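Local coordinates for RabGDI protein (Plasmodium falciparum 3D7, PDB 3P1W) that probably acts as a Rab GDP-dissociation inhibitor, holding Rab GTPases in their GDP-bound form and so helping to govern their traffic between membrane and cytosol, at residues Tyr114-Val119 with Tyr250-Leu255; Pro53-Glu58 with Ile258-Ser263; Glu149-Pro154 with Arg163-Tyr168; Phe428-Tyr433 with Leu447-Asn452. One frame throughout, in Å; residues are numbered along the deposited sequence.

Contact 1. Residues Tyr114-Val119 with Tyr250-Leu255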
loop_
_atom_site.group_PDB
_atom_site.type_symbol
_atom_site.label_atom_id
_atom_site.label_comp_id
_atom_site.label_asym_id
_atom_site.label_seq_id
_atom_site.Cartn_x
_atom_site.Cartn_y
_atom_site.Cartn_z
ATOM N N TYR A 114 4.991 12.838 14.471
ATOM C CA TYR A 114 5.930 11.862 15.018
ATOM C C TYR A 114 6.807 11.292 13.900
ATOM O O TYR A 114 7.756 10.564 14.176
ATOM C CB TYR A 114 5.207 10.712 15.718
ATOM C CG TYR A 114 4.438 11.107 16.956
ATOM C CD1 TYR A 114 5.082 11.691 18.049
ATOM C CD2 TYR A 114 3.069 10.886 17.047
ATOM C CE1 TYR A 114 4.370 12.058 19.199
ATOM C CE2 TYR A 114 2.351 11.246 18.188
ATOM C CZ TYR A 114 3.004 11.825 19.259
ATOM O OH TYR A 114 2.278 12.177 20.387
ATOM N N LEU A 115 6.471 11.601 12.649
ATOM C CA LEU A 115 7.201 11.090 11.502
ATOM C C LEU A 115 7.766 12.216 10.667
ATOM O O LEU A 115 7.225 13.326 10.639
ATOM C CB LEU A 115 6.267 10.242 10.630
ATOM C CG LEU A 115 5.593 9.055 11.333
ATOM C CD1 LEU A 115 4.096 9.095 11.086
ATOM C CD2 LEU A 115 6.201 7.736 10.893
ATOM N N GLU A 116 8.856 11.910 9.973
ATOM C CA GLU A 116 9.466 12.807 9.011
ATOM C C GLU A 116 9.178 12.162 7.650
ATOM O O GLU A 116 9.432 10.981 7.481
ATOM C CB GLU A 116 10.965 12.877 9.270
ATOM C CG GLU A 116 11.653 14.129 8.763
ATOM C CD GLU A 116 12.995 14.365 9.436
ATOM O OE1 GLU A 116 13.835 15.071 8.839
ATOM O OE2 GLU A 116 13.213 13.849 10.556
ATOM N N TRP A 117 8.630 12.935 6.720
ATOM C CA TRP A 117 8.194 12.431 5.417
ATOM C C TRP A 117 9.161 12.862 4.343
ATOM O O TRP A 117 9.568 14.036 4.289
ATOM C CB TRP A 117 6.806 12.979 5.094
ATOM C CG TRP A 117 5.808 12.477 6.054
ATOM C CD1 TRP A 117 5.348 13.111 7.182
ATOM C CD2 TRP A 117 5.164 11.207 6.015
ATOM N NE1 TRP A 117 4.440 12.306 7.836
ATOM C CE2 TRP A 117 4.308 11.135 7.138
ATOM C CE3 TRP A 117 5.219 10.117 5.133
ATOM C CZ2 TRP A 117 3.518 10.020 7.398
ATOM C CZ3 TRP A 117 4.427 9.022 5.389
ATOM C CH2 TRP A 117 3.592 8.974 6.516
ATOM N N LEU A 118 9.536 11.927 3.479
ATOM C CA LEU A 118 10.382 12.246 2.351
ATOM C C LEU A 118 9.742 11.730 1.071
ATOM O O LEU A 118 9.169 10.628 1.054
ATOM C CB LEU A 118 11.766 11.637 2.551
ATOM C CG LEU A 118 12.511 12.225 3.760
ATOM C CD1 LEU A 118 13.609 11.298 4.256
ATOM C CD2 LEU A 118 13.068 13.600 3.370
ATOM N N VAL A 119 9.825 12.531 0.015
ATOM C CA VAL A 119 9.205 12.179 -1.264
ATOM C C VAL A 119 9.926 11.002 -1.884
ATOM O O VAL A 119 11.148 10.857 -1.770
ATOM C CB VAL A 119 9.182 13.401 -2.248
ATOM C CG1 VAL A 119 10.592 13.752 -2.734
ATOM C CG2 VAL A 119 8.278 13.144 -3.437
ATOM N N TYR A 250 7.018 8.574 1.873
ATOM C CA TYR A 250 7.358 7.441 2.713
ATOM C C TYR A 250 8.147 8.008 3.891
ATOM O O TYR A 250 8.901 8.972 3.724
ATOM C CB TYR A 250 8.211 6.472 1.903
ATOM C CG TYR A 250 8.581 5.127 2.500
ATOM C CD1 TYR A 250 7.639 4.117 2.683
ATOM C CD2 TYR A 250 9.909 4.823 2.760
ATOM C CE1 TYR A 250 8.025 2.887 3.163
ATOM C CE2 TYR A 250 10.295 3.596 3.236
ATOM C CZ TYR A 250 9.365 2.642 3.447
ATOM O OH TYR A 250 9.812 1.417 3.918
ATOM N N PRO A 251 7.917 7.478 5.094
ATOM C CA PRO A 251 8.568 8.080 6.247
ATOM C C PRO A 251 10.033 7.744 6.340
ATOM O O PRO A 251 10.440 6.661 5.959
ATOM C CB PRO A 251 7.844 7.467 7.450
ATOM C CG PRO A 251 6.724 6.682 6.927
ATOM C CD PRO A 251 6.961 6.430 5.467
ATOM N N LEU A 252 10.810 8.672 6.885
ATOM C CA LEU A 252 12.171 8.382 7.255
ATOM C C LEU A 252 12.163 7.188 8.215
ATOM O O LEU A 252 11.406 7.161 9.195
ATOM C CB LEU A 252 12.820 9.620 7.897
ATOM C CG LEU A 252 14.292 9.564 8.276
ATOM C CD1 LEU A 252 15.137 9.300 7.049
ATOM C CD2 LEU A 252 14.725 10.868 8.951
ATOM N N TYR A 253 12.999 6.192 7.920
ATOM C CA TYR A 253 13.100 4.955 8.705
ATOM C C TYR A 253 11.973 3.969 8.412
ATOM O O TYR A 253 11.919 2.890 9.010
ATOM C CB TYR A 253 13.175 5.217 10.225
ATOM C CG TYR A 253 14.172 6.261 10.607
ATOM C CD1 TYR A 253 15.504 6.156 10.214
ATOM C CD2 TYR A 253 13.794 7.370 11.361
ATOM C CE1 TYR A 253 16.427 7.134 10.557
ATOM C CE2 TYR A 253 14.711 8.349 11.712
ATOM C CZ TYR A 253 16.020 8.223 11.307
ATOM O OH TYR A 253 16.941 9.188 11.650
ATOM N N GLY A 254 11.078 4.334 7.496
ATOM C CA GLY A 254 10.046 3.428 7.024
ATOM C C GLY A 254 8.774 3.402 7.843
ATOM O O GLY A 254 8.592 4.196 8.784
ATOM N N LEU A 255 7.891 2.479 7.480
ATOM C CA LEU A 255 6.551 2.431 8.051
ATOM C C LEU A 255 6.510 1.960 9.530
ATOM O O LEU A 255 5.429 1.826 10.087
ATOM C CB LEU A 255 5.629 1.560 7.193
ATOM C CG LEU A 255 5.325 2.079 5.776
ATOM C CD1 LEU A 255 4.552 1.030 4.984
ATOM C CD2 LEU A 255 4.573 3.426 5.796
HETATM O O HOH W 1 10.063 9.328 10.603
#
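L115 opens the contact from 114-119 by laying its CD2 branch alongside the ring of P251, 3.8 Å from P251 CB. At E116 the backbone takes over: its carbonyl O receives the amide N of L252 at 2.8 Å in a nearly straight bond, and the same oxygen has a CA-H...O contact with P251. A water accepts from E116 N and donates to L252 O, carrying the pairing one step past the regular strand. The E116 side chain runs extended beside L252, so that OE2 passes L252 CD2. W117 and P251 form an antiparallel non-hydrogen-bonded pair; the six-membered end of the indole comes against the proline, with W117 CZ3 3.6 Å from P251 CG, and L115 CB lies over the indole face that P251 CB also covers, toward its rim. L118 and Y250 form the hydrogen-bonded pair next door, L118 N to Y250 O at 3.0 Å and Y250 N to L118 O at 3.1 Å. L118 CD1 meets CD1 of L252, the residue just past strand 248-251. There a type II turn, P251 to G254, leads toward helix 257-268, whose I258 meets L115. Strand 248-251 lies between strand 117-129 and strand 96-97; I96 of the latter touches W117.

Contact 2. Residues Pro53-Glu58 with Ile258-Ser263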
loop_
_atom_site.group_PDB
_atom_site.type_symbol
_atom_site.label_atom_id
_atom_site.label_comp_id
_atom_site.label_asym_id
_atom_site.label_seq_id
_atom_site.Cartn_x
_atom_site.Cartn_y
_atom_site.Cartn_z
ATOM N N PRO A 53 6.823 -10.017 20.359
ATOM C CA PRO A 53 7.681 -9.111 21.137
ATOM C C PRO A 53 8.108 -7.824 20.418
ATOM O O PRO A 53 8.884 -7.058 20.974
ATOM C CB PRO A 53 8.903 -9.984 21.478
ATOM C CG PRO A 53 8.998 -10.965 20.371
ATOM C CD PRO A 53 7.597 -11.120 19.763
ATOM N N TYR A 54 7.566 -7.575 19.226
ATOM C CA TYR A 54 7.869 -6.393 18.404
ATOM C C TYR A 54 6.528 -5.875 17.847
ATOM O O TYR A 54 5.578 -6.639 17.746
ATOM C CB TYR A 54 8.806 -6.798 17.240
ATOM C CG TYR A 54 8.239 -7.922 16.402
ATOM C CD1 TYR A 54 7.331 -7.667 15.377
ATOM C CD2 TYR A 54 8.581 -9.239 16.654
ATOM C CE1 TYR A 54 6.797 -8.693 14.618
ATOM C CE2 TYR A 54 8.058 -10.279 15.897
ATOM C CZ TYR A 54 7.166 -10.002 14.881
ATOM O OH TYR A 54 6.629 -11.039 14.145
ATOM N N TYR A 55 6.466 -4.605 17.466
ATOM C CA TYR A 55 5.266 -4.017 16.854
ATOM C C TYR A 55 5.227 -4.312 15.353
ATOM O O TYR A 55 6.266 -4.551 14.753
ATOM C CB TYR A 55 5.281 -2.499 16.989
ATOM C CG TYR A 55 5.103 -1.950 18.382
ATOM C CD1 TYR A 55 3.974 -2.255 19.132
ATOM C CD2 TYR A 55 6.032 -1.066 18.918
ATOM C CE1 TYR A 55 3.801 -1.736 20.385
ATOM C CE2 TYR A 55 5.865 -0.539 20.185
ATOM C CZ TYR A 55 4.749 -0.878 20.908
ATOM O OH TYR A 55 4.576 -0.362 22.169
ATOM N N GLY A 56 4.037 -4.269 14.752
ATOM C CA GLY A 56 3.915 -4.191 13.281
ATOM C C GLY A 56 3.216 -5.340 12.598
ATOM O O GLY A 56 2.761 -5.194 11.448
ATOM N N GLY A 57 3.114 -6.480 13.291
ATOM C CA GLY A 57 2.556 -7.694 12.709
ATOM C C GLY A 57 3.165 -8.018 11.343
ATOM O O GLY A 57 4.402 -8.079 11.200
ATOM N N GLU A 58 2.303 -8.207 10.340
ATOM C CA GLU A 58 2.754 -8.525 8.974
ATOM C C GLU A 58 3.477 -7.346 8.325
ATOM O O GLU A 58 4.233 -7.540 7.364
ATOM C CB GLU A 58 1.566 -8.958 8.096
ATOM C CG GLU A 58 0.949 -10.280 8.498
ATOM C CD GLU A 58 1.870 -11.464 8.249
ATOM O OE1 GLU A 58 2.520 -11.545 7.186
ATOM O OE2 GLU A 58 1.938 -12.334 9.127
ATOM N N ILE A 258 5.146 4.149 12.293
ATOM C CA ILE A 258 3.711 4.323 12.395
ATOM C C ILE A 258 3.162 3.646 13.662
ATOM O O ILE A 258 2.533 4.331 14.475
ATOM C CB ILE A 258 2.968 3.986 11.107
ATOM C CG1 ILE A 258 3.348 5.023 10.029
ATOM C CG2 ILE A 258 1.464 4.002 11.346
ATOM C CD1 ILE A 258 2.734 4.781 8.655
ATOM N N PRO A 259 3.434 2.342 13.865
ATOM C CA PRO A 259 2.938 1.757 15.120
ATOM C C PRO A 259 3.475 2.460 16.379
ATOM O O PRO A 259 2.721 2.670 17.328
ATOM C CB PRO A 259 3.415 0.302 15.039
ATOM C CG PRO A 259 3.431 0.016 13.543
ATOM C CD PRO A 259 3.966 1.303 12.951
ATOM N N GLU A 260 4.752 2.841 16.352
ATOM C CA GLU A 260 5.396 3.636 17.421
ATOM C C GLU A 260 4.660 4.953 17.656
ATOM O O GLU A 260 4.328 5.310 18.796
ATOM C CB GLU A 260 6.849 3.961 17.030
ATOM C CG GLU A 260 7.789 2.752 16.927
ATOM C CD GLU A 260 8.243 2.207 18.278
ATOM O OE1 GLU A 260 7.925 2.818 19.333
ATOM O OE2 GLU A 260 8.932 1.157 18.278
ATOM N N GLY A 261 4.429 5.668 16.562
ATOM C CA GLY A 261 3.649 6.885 16.557
ATOM C C GLY A 261 2.281 6.742 17.175
ATOM O O GLY A 261 1.894 7.537 18.040
ATOM N N PHE A 262 1.533 5.731 16.747
ATOM C CA PHE A 262 0.177 5.538 17.260
ATOM C C PHE A 262 0.169 5.065 18.724
ATOM O O PHE A 262 -0.707 5.462 19.502
ATOM C CB PHE A 262 -0.638 4.597 16.369
ATOM C CG PHE A 262 -1.233 5.277 15.169
ATOM C CD1 PHE A 262 -2.281 6.166 15.313
ATOM C CD2 PHE A 262 -0.734 5.039 13.896
ATOM C CE1 PHE A 262 -2.825 6.805 14.203
ATOM C CE2 PHE A 262 -1.284 5.657 12.789
ATOM C CZ PHE A 262 -2.326 6.529 12.934
ATOM N N SER A 263 1.160 4.254 19.104
ATOM C CA SER A 263 1.296 3.828 20.491
ATOM C C SER A 263 1.501 5.050 21.394
ATOM O O SER A 263 0.840 5.196 22.431
ATOM C CB SER A 263 2.468 2.858 20.645
ATOM O OG SER A 263 2.395 2.181 21.891
#
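With CG of Y55 set opposite its own carbonyl carbon (chi1 -69°), the tyrosine reaches from the loop to helix 257-268, where S263 turns OG opposite its backbone N (chi1 -165°) and brings it to the phenol. The two hydroxyls make a weak hydrogen bond, S263 OG donating to Y55 OH at 3.4 Å. One helical turn earlier, P259 CB packs against Y55 CB at 3.9 Å, so the tyrosine is touched at both its root and its end. Between these points E260, bent at its second side-chain torsion, swings its carboxylate to the ring edge: OE2 lies in the ring plane, 3.7 Å from Y55 CD2, and the carboxylate and ring planes stand 88° apart. G56 then passes P259 CG at 4.2 Å from G56 CA; its amide is bound by T28 OG1, which ties this part of the loop down. The Y55 side chain also touches F273 and L275, and P259 rests on L30 and C33 of helix 30-41. One apolar pair at the root of Y55 is thus joined by weak polar contacts along its ring and hydroxyl. The carboxylate at the C-H edge probably gains a mild electrostatic attraction; no strong bond crosses between the two segments, so their contact probably depends mainly on packing.

Contact 3. Residues Glu149-Pro154 with Arg163-Tyr168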
loop_
_atom_site.group_PDB
_atom_site.type_symbol
_atom_site.label_atom_id
_atom_site.label_comp_id
_atom_site.label_asym_id
_atom_site.label_seq_id
_atom_site.Cartn_x
_atom_site.Cartn_y
_atom_site.Cartn_z
ATOM N N GLU A 149 4.948 17.035 -19.441
ATOM C CA GLU A 149 5.600 15.725 -19.342
ATOM C C GLU A 149 5.048 14.765 -20.389
ATOM O O GLU A 149 5.810 14.030 -21.005
ATOM C CB GLU A 149 5.489 15.166 -17.923
ATOM C CG GLU A 149 6.379 15.926 -16.932
ATOM C CD GLU A 149 6.273 15.463 -15.499
ATOM O OE1 GLU A 149 5.431 14.591 -15.158
ATOM O OE2 GLU A 149 7.059 15.993 -14.684
ATOM N N ALA A 150 3.742 14.823 -20.638
ATOM C CA ALA A 150 3.100 14.003 -21.661
ATOM C C ALA A 150 3.624 14.275 -23.077
ATOM O O ALA A 150 3.860 13.338 -23.856
ATOM C CB ALA A 150 1.592 14.211 -21.622
ATOM N N LEU A 151 3.818 15.554 -23.400
ATOM C CA LEU A 151 4.217 15.960 -24.760
ATOM C C LEU A 151 5.613 15.429 -25.122
ATOM O O LEU A 151 5.961 15.329 -26.300
ATOM C CB LEU A 151 4.176 17.493 -24.887
ATOM C CG LEU A 151 4.140 18.066 -26.301
ATOM C CD1 LEU A 151 3.003 17.438 -27.083
ATOM C CD2 LEU A 151 4.015 19.597 -26.264
ATOM N N VAL A 152 6.364 15.073 -24.079
ATOM C CA VAL A 152 7.761 14.640 -24.111
ATOM C C VAL A 152 7.937 13.161 -23.673
ATOM O O VAL A 152 9.067 12.710 -23.413
ATOM C CB VAL A 152 8.590 15.541 -23.136
ATOM C CG1 VAL A 152 7.826 15.852 -21.910
ATOM C CG2 VAL A 152 9.835 14.891 -22.707
ATOM N N SER A 153 6.846 12.401 -23.585
ATOM C CA SER A 153 6.946 11.066 -22.971
ATOM C C SER A 153 7.340 9.968 -23.944
ATOM O O SER A 153 6.643 9.756 -24.926
ATOM C CB SER A 153 5.634 10.656 -22.329
ATOM O OG SER A 153 5.799 9.361 -21.779
ATOM N N PRO A 154 8.407 9.203 -23.630
ATOM C CA PRO A 154 8.786 8.038 -24.455
ATOM C C PRO A 154 7.734 6.914 -24.487
ATOM O O PRO A 154 7.833 5.979 -25.288
ATOM C CB PRO A 154 10.079 7.553 -23.803
ATOM C CG PRO A 154 9.981 8.026 -22.379
ATOM C CD PRO A 154 9.290 9.351 -22.457
ATOM N N ARG A 163 -1.990 14.317 -28.129
ATOM C CA ARG A 163 -3.289 13.857 -27.644
ATOM C C ARG A 163 -3.288 13.719 -26.115
ATOM O O ARG A 163 -4.207 14.186 -25.445
ATOM C CB ARG A 163 -3.679 12.529 -28.315
ATOM C CG ARG A 163 -3.807 12.634 -29.827
ATOM C CD ARG A 163 -4.691 11.551 -30.450
ATOM N NE ARG A 163 -3.977 10.306 -30.753
ATOM C CZ ARG A 163 -3.436 9.986 -31.933
ATOM N NH1 ARG A 163 -3.477 10.824 -32.962
ATOM N NH2 ARG A 163 -2.824 8.814 -32.081
ATOM N N CYS A 164 -2.242 13.103 -25.564
ATOM C CA CYS A 164 -2.129 12.963 -24.110
ATOM C C CYS A 164 -1.951 14.328 -23.419
ATOM O O CYS A 164 -2.506 14.557 -22.343
ATOM C CB CYS A 164 -0.983 12.023 -23.734
ATOM S SG CYS A 164 -1.188 11.335 -22.095
ATOM N N LYS A 165 -1.222 15.249 -24.059
ATOM C CA LYS A 165 -1.101 16.621 -23.542
ATOM C C LYS A 165 -2.487 17.243 -23.432
ATOM O O LYS A 165 -2.813 17.845 -22.416
ATOM C CB LYS A 165 -0.186 17.501 -24.410
ATOM C CG LYS A 165 -0.157 19.005 -23.984
ATOM C CD LYS A 165 0.438 19.982 -25.046
ATOM C CE LYS A 165 -0.293 19.971 -26.409
ATOM N NZ LYS A 165 -1.012 21.250 -26.797
ATOM N N ASN A 166 -3.300 17.075 -24.470
ATOM C CA ASN A 166 -4.654 17.632 -24.499
ATOM C C ASN A 166 -5.511 17.011 -23.398
ATOM O O ASN A 166 -6.290 17.699 -22.727
ATOM C CB ASN A 166 -5.314 17.418 -25.873
ATOM C CG ASN A 166 -4.664 18.250 -26.987
ATOM O OD1 ASN A 166 -4.202 19.376 -26.767
ATOM N ND2 ASN A 166 -4.644 17.693 -28.202
ATOM N N PHE A 167 -5.340 15.710 -23.189
ATOM C CA PHE A 167 -6.066 15.018 -22.135
ATOM C C PHE A 167 -5.695 15.574 -20.763
ATOM O O PHE A 167 -6.563 15.896 -19.968
ATOM C CB PHE A 167 -5.800 13.516 -22.206
ATOM C CG PHE A 167 -6.472 12.740 -21.124
ATOM C CD1 PHE A 167 -7.851 12.664 -21.076
ATOM C CD2 PHE A 167 -5.731 12.082 -20.157
ATOM C CE1 PHE A 167 -8.494 11.944 -20.074
ATOM C CE2 PHE A 167 -6.371 11.356 -19.154
ATOM C CZ PHE A 167 -7.760 11.300 -19.121
ATOM N N TYR A 168 -4.404 15.690 -20.482
ATOM C CA TYR A 168 -3.974 16.240 -19.201
ATOM C C TYR A 168 -4.431 17.688 -18.999
ATOM O O TYR A 168 -4.809 18.069 -17.898
ATOM C CB TYR A 168 -2.464 16.124 -19.029
ATOM C CG TYR A 168 -1.983 14.758 -18.540
ATOM C CD1 TYR A 168 -2.872 13.758 -18.130
ATOM C CD2 TYR A 168 -0.638 14.499 -18.420
ATOM C CE1 TYR A 168 -2.401 12.523 -17.655
ATOM C CE2 TYR A 168 -0.166 13.290 -17.960
ATOM C CZ TYR A 168 -1.036 12.301 -17.573
ATOM O OH TYR A 168 -0.520 11.091 -17.102
#
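A150 sits at the centre of this helix-helix contact, its single methyl group touching three residues of 163-168. A150 CB lies 4.0 Å from C164 CB, 3.9 Å from the backbone N of K165, and 3.9 Å from Y168 CD2, which approaches obliquely. So small a side chain allows the backbones to close to 5.3 Å between A150 CA and K165 CA. Beside it, L151 and K165 run side by side in the same direction, with L151 CD2 meeting K165 CD at 3.8 Å. Here the lysine contributes only its aliphatic stem: CG starts opposite the backbone N (chi1 174°), and bends at the third and fourth torsions carry NZ away from the leucine. No hydrogen bond crosses between the two segments, and the contact rests on apolar packing. The second shell fixes the partners. Y168 OH is bonded to P144 O, just ahead of helix 147-151, which anchors the far end of the ring; E149 OE1 takes the amide of A145, and S153 N bonds back to A150 O. Outward from there, C164 touches L156 in the connecting loop, and Y168 touches helices 203-213 and 226-243 through F208, L209, V213 and M237, so that it links the A150 contact to both helices.

Contact 4. Residues Phe428-Tyr433 with Leu447-Asn452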
loop_
_atom_site.group_PDB
_atom_site.type_symbol
_atom_site.label_atom_id
_atom_site.label_comp_id
_atom_site.label_asym_id
_atom_site.label_seq_id
_atom_site.Cartn_x
_atom_site.Cartn_y
_atom_site.Cartn_z
ATOM N N PHE A 428 -14.436 -7.564 14.014
ATOM C CA PHE A 428 -14.150 -6.963 12.701
ATOM C C PHE A 428 -12.743 -7.346 12.348
ATOM O O PHE A 428 -11.823 -7.008 13.096
ATOM C CB PHE A 428 -14.256 -5.436 12.772
ATOM C CG PHE A 428 -15.648 -4.940 13.025
ATOM C CD1 PHE A 428 -16.429 -4.475 11.983
ATOM C CD2 PHE A 428 -16.196 -4.989 14.305
ATOM C CE1 PHE A 428 -17.724 -4.036 12.215
ATOM C CE2 PHE A 428 -17.511 -4.558 14.548
ATOM C CZ PHE A 428 -18.270 -4.078 13.490
ATOM N N VAL A 429 -12.585 -8.055 11.232
ATOM C CA VAL A 429 -11.298 -8.609 10.825
ATOM C C VAL A 429 -10.730 -7.820 9.642
ATOM O O VAL A 429 -11.406 -7.623 8.643
ATOM C CB VAL A 429 -11.396 -10.113 10.471
ATOM C CG1 VAL A 429 -10.034 -10.675 10.164
ATOM C CG2 VAL A 429 -12.010 -10.921 11.668
ATOM N N THR A 430 -9.505 -7.342 9.786
ATOM C CA THR A 430 -8.807 -6.661 8.667
ATOM C C THR A 430 -8.412 -7.684 7.597
ATOM O O THR A 430 -8.060 -8.826 7.906
ATOM C CB THR A 430 -7.584 -5.870 9.137
ATOM O OG1 THR A 430 -6.683 -6.713 9.857
ATOM C CG2 THR A 430 -7.999 -4.665 10.000
ATOM N N SER A 431 -8.478 -7.271 6.338
ATOM C CA SER A 431 -7.984 -8.100 5.240
ATOM C C SER A 431 -6.457 -8.152 5.227
ATOM O O SER A 431 -5.758 -7.262 5.746
ATOM C CB SER A 431 -8.553 -7.598 3.891
ATOM O OG SER A 431 -8.038 -6.316 3.582
ATOM N N SER A 432 -5.907 -9.186 4.616
ATOM C CA SER A 432 -4.469 -9.272 4.467
ATOM C C SER A 432 -4.005 -8.171 3.520
ATOM O O SER A 432 -4.773 -7.752 2.661
ATOM C CB SER A 432 -4.070 -10.616 3.895
ATOM O OG SER A 432 -4.652 -11.668 4.643
ATOM N N TYR A 433 -2.766 -7.710 3.707
ATOM C CA TYR A 433 -2.163 -6.697 2.820
ATOM C C TYR A 433 -1.953 -7.313 1.434
ATOM O O TYR A 433 -1.423 -8.412 1.316
ATOM C CB TYR A 433 -0.847 -6.134 3.379
ATOM C CG TYR A 433 -1.065 -5.430 4.681
ATOM C CD1 TYR A 433 -1.443 -4.100 4.728
ATOM C CD2 TYR A 433 -1.016 -6.147 5.870
ATOM C CE1 TYR A 433 -1.724 -3.494 5.930
ATOM C CE2 TYR A 433 -1.299 -5.549 7.078
ATOM C CZ TYR A 433 -1.646 -4.225 7.096
ATOM O OH TYR A 433 -1.959 -3.646 8.298
ATOM N N LEU A 447 -11.029 1.959 6.341
ATOM C CA LEU A 447 -12.195 2.853 6.262
ATOM C C LEU A 447 -13.532 2.106 6.247
ATOM O O LEU A 447 -14.498 2.558 6.855
ATOM C CB LEU A 447 -12.100 3.784 5.062
ATOM C CG LEU A 447 -11.050 4.882 5.249
ATOM C CD1 LEU A 447 -10.920 5.676 3.961
ATOM C CD2 LEU A 447 -11.399 5.807 6.432
ATOM N N GLN A 448 -13.583 0.976 5.541
ATOM C CA GLN A 448 -14.776 0.124 5.516
ATOM C C GLN A 448 -15.042 -0.419 6.930
ATOM O O GLN A 448 -16.179 -0.390 7.412
ATOM C CB GLN A 448 -14.609 -1.024 4.505
ATOM C CG GLN A 448 -15.893 -1.790 4.135
ATOM C CD GLN A 448 -15.641 -3.011 3.237
ATOM O OE1 GLN A 448 -15.153 -4.050 3.688
ATOM N NE2 GLN A 448 -15.980 -2.884 1.965
ATOM N N ILE A 449 -14.006 -0.898 7.608
ATOM C CA ILE A 449 -14.169 -1.348 8.995
ATOM C C ILE A 449 -14.726 -0.204 9.865
ATOM O O ILE A 449 -15.741 -0.396 10.556
ATOM C CB ILE A 449 -12.862 -1.897 9.574
ATOM C CG1 ILE A 449 -12.519 -3.225 8.877
ATOM C CG2 ILE A 449 -12.981 -2.041 11.103
ATOM C CD1 ILE A 449 -11.125 -3.764 9.203
ATOM N N TRP A 450 -14.112 0.982 9.793
ATOM C CA TRP A 450 -14.599 2.151 10.550
ATOM C C TRP A 450 -16.089 2.473 10.301
ATOM O O TRP A 450 -16.870 2.636 11.257
ATOM C CB TRP A 450 -13.754 3.403 10.271
ATOM C CG TRP A 450 -14.205 4.576 11.094
ATOM C CD1 TRP A 450 -15.128 5.537 10.743
ATOM C CD2 TRP A 450 -13.793 4.888 12.422
ATOM N NE1 TRP A 450 -15.302 6.433 11.777
ATOM C CE2 TRP A 450 -14.495 6.055 12.820
ATOM C CE3 TRP A 450 -12.890 4.305 13.316
ATOM C CZ2 TRP A 450 -14.315 6.633 14.064
ATOM C CZ3 TRP A 450 -12.717 4.893 14.566
ATOM C CH2 TRP A 450 -13.424 6.040 14.925
ATOM N N GLU A 451 -16.476 2.549 9.032
ATOM C CA GLU A 451 -17.869 2.805 8.652
ATOM C C GLU A 451 -18.852 1.857 9.353
ATOM O O GLU A 451 -19.940 2.274 9.786
ATOM C CB GLU A 451 -18.062 2.683 7.135
ATOM C CG GLU A 451 -19.525 2.830 6.650
ATOM C CD GLU A 451 -19.684 2.857 5.113
ATOM O OE1 GLU A 451 -18.770 2.435 4.388
ATOM O OE2 GLU A 451 -20.749 3.300 4.634
ATOM N N ASN A 452 -18.474 0.586 9.427
ATOM C CA ASN A 452 -19.353 -0.471 9.934
ATOM C C ASN A 452 -19.302 -0.674 11.433
ATOM O O ASN A 452 -20.208 -1.288 12.001
ATOM C CB ASN A 452 -19.057 -1.775 9.198
ATOM C CG ASN A 452 -19.560 -1.746 7.773
ATOM O OD1 ASN A 452 -20.762 -1.731 7.547
ATOM N ND2 ASN A 452 -18.655 -1.731 6.813
#
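I449 fills the tight part of the contact, set by its helix against the end of strand 427-429. Its CD1 methyl presses on T430 CG2 at 3.3 Å, closer than carbon atoms usually pack, and the two side chains cross at a slant. The same methyl lies 3.7 Å from T430 CA and 3.9 Å from V429 O, so one branch of the isoleucine meets both residues. Its other branch, CG2, stands opposite the backbone N and reaches F428 CB at 4.0 Å. T430 turns its polar arm to other partners: OG1 is hydrogen-bonded to E32 OE2, while CG2 is left to pack on the isoleucine.

Toward N452 the contact loosens. Within the two segments the F428 ring meets mainly backbone there, with N452 O 3.7 Å from F428 CZ in an oblique approach and N452 CB 4.0 Å from F428 CE1; F428 also touches L453 of the same helix. The asparagine's amide leads off from the strand and folds back on its own helix: N452 ND2 donates to Q448 O at 2.9 Å, from above the carbonyl plane, and N452 N, also hydrogen-bonded to that oxygen, comes from the opposite face. N452 is partly exposed, and no hydrogen bond crosses to 428-433.

Strand 427-429 runs parallel to strand 305-308, which in turn pairs in parallel with 20-26, and F428 exchanges backbone bonds with V306 and C308. A helix packed on a parallel strand in this way is a common feature of alpha/beta folds, consistent with the Rossmann-like clan to which the GDI family belongs.

Contacts 1 and 2 are neighbours, their centres 14 Å apart: strand 248-251 leads through a short turn to helix 257-268, and the two contacts touch where Y114 CD2 lies 3.7 Å from G261 O. Along the chain, contact 1 is nested within the loop closed by contact 2, and contact 3 within that closed by contact 1. Contact 4 comes later in sequence yet lies close by in space, its nearest atoms about 4 Å from those of contact 2, with helix 30-41 touching residues of both. Contact 3 stands apart in the helical part of the chain, its centre about 42 Å from that of contact 2 and on the opposite side of the chain's centre.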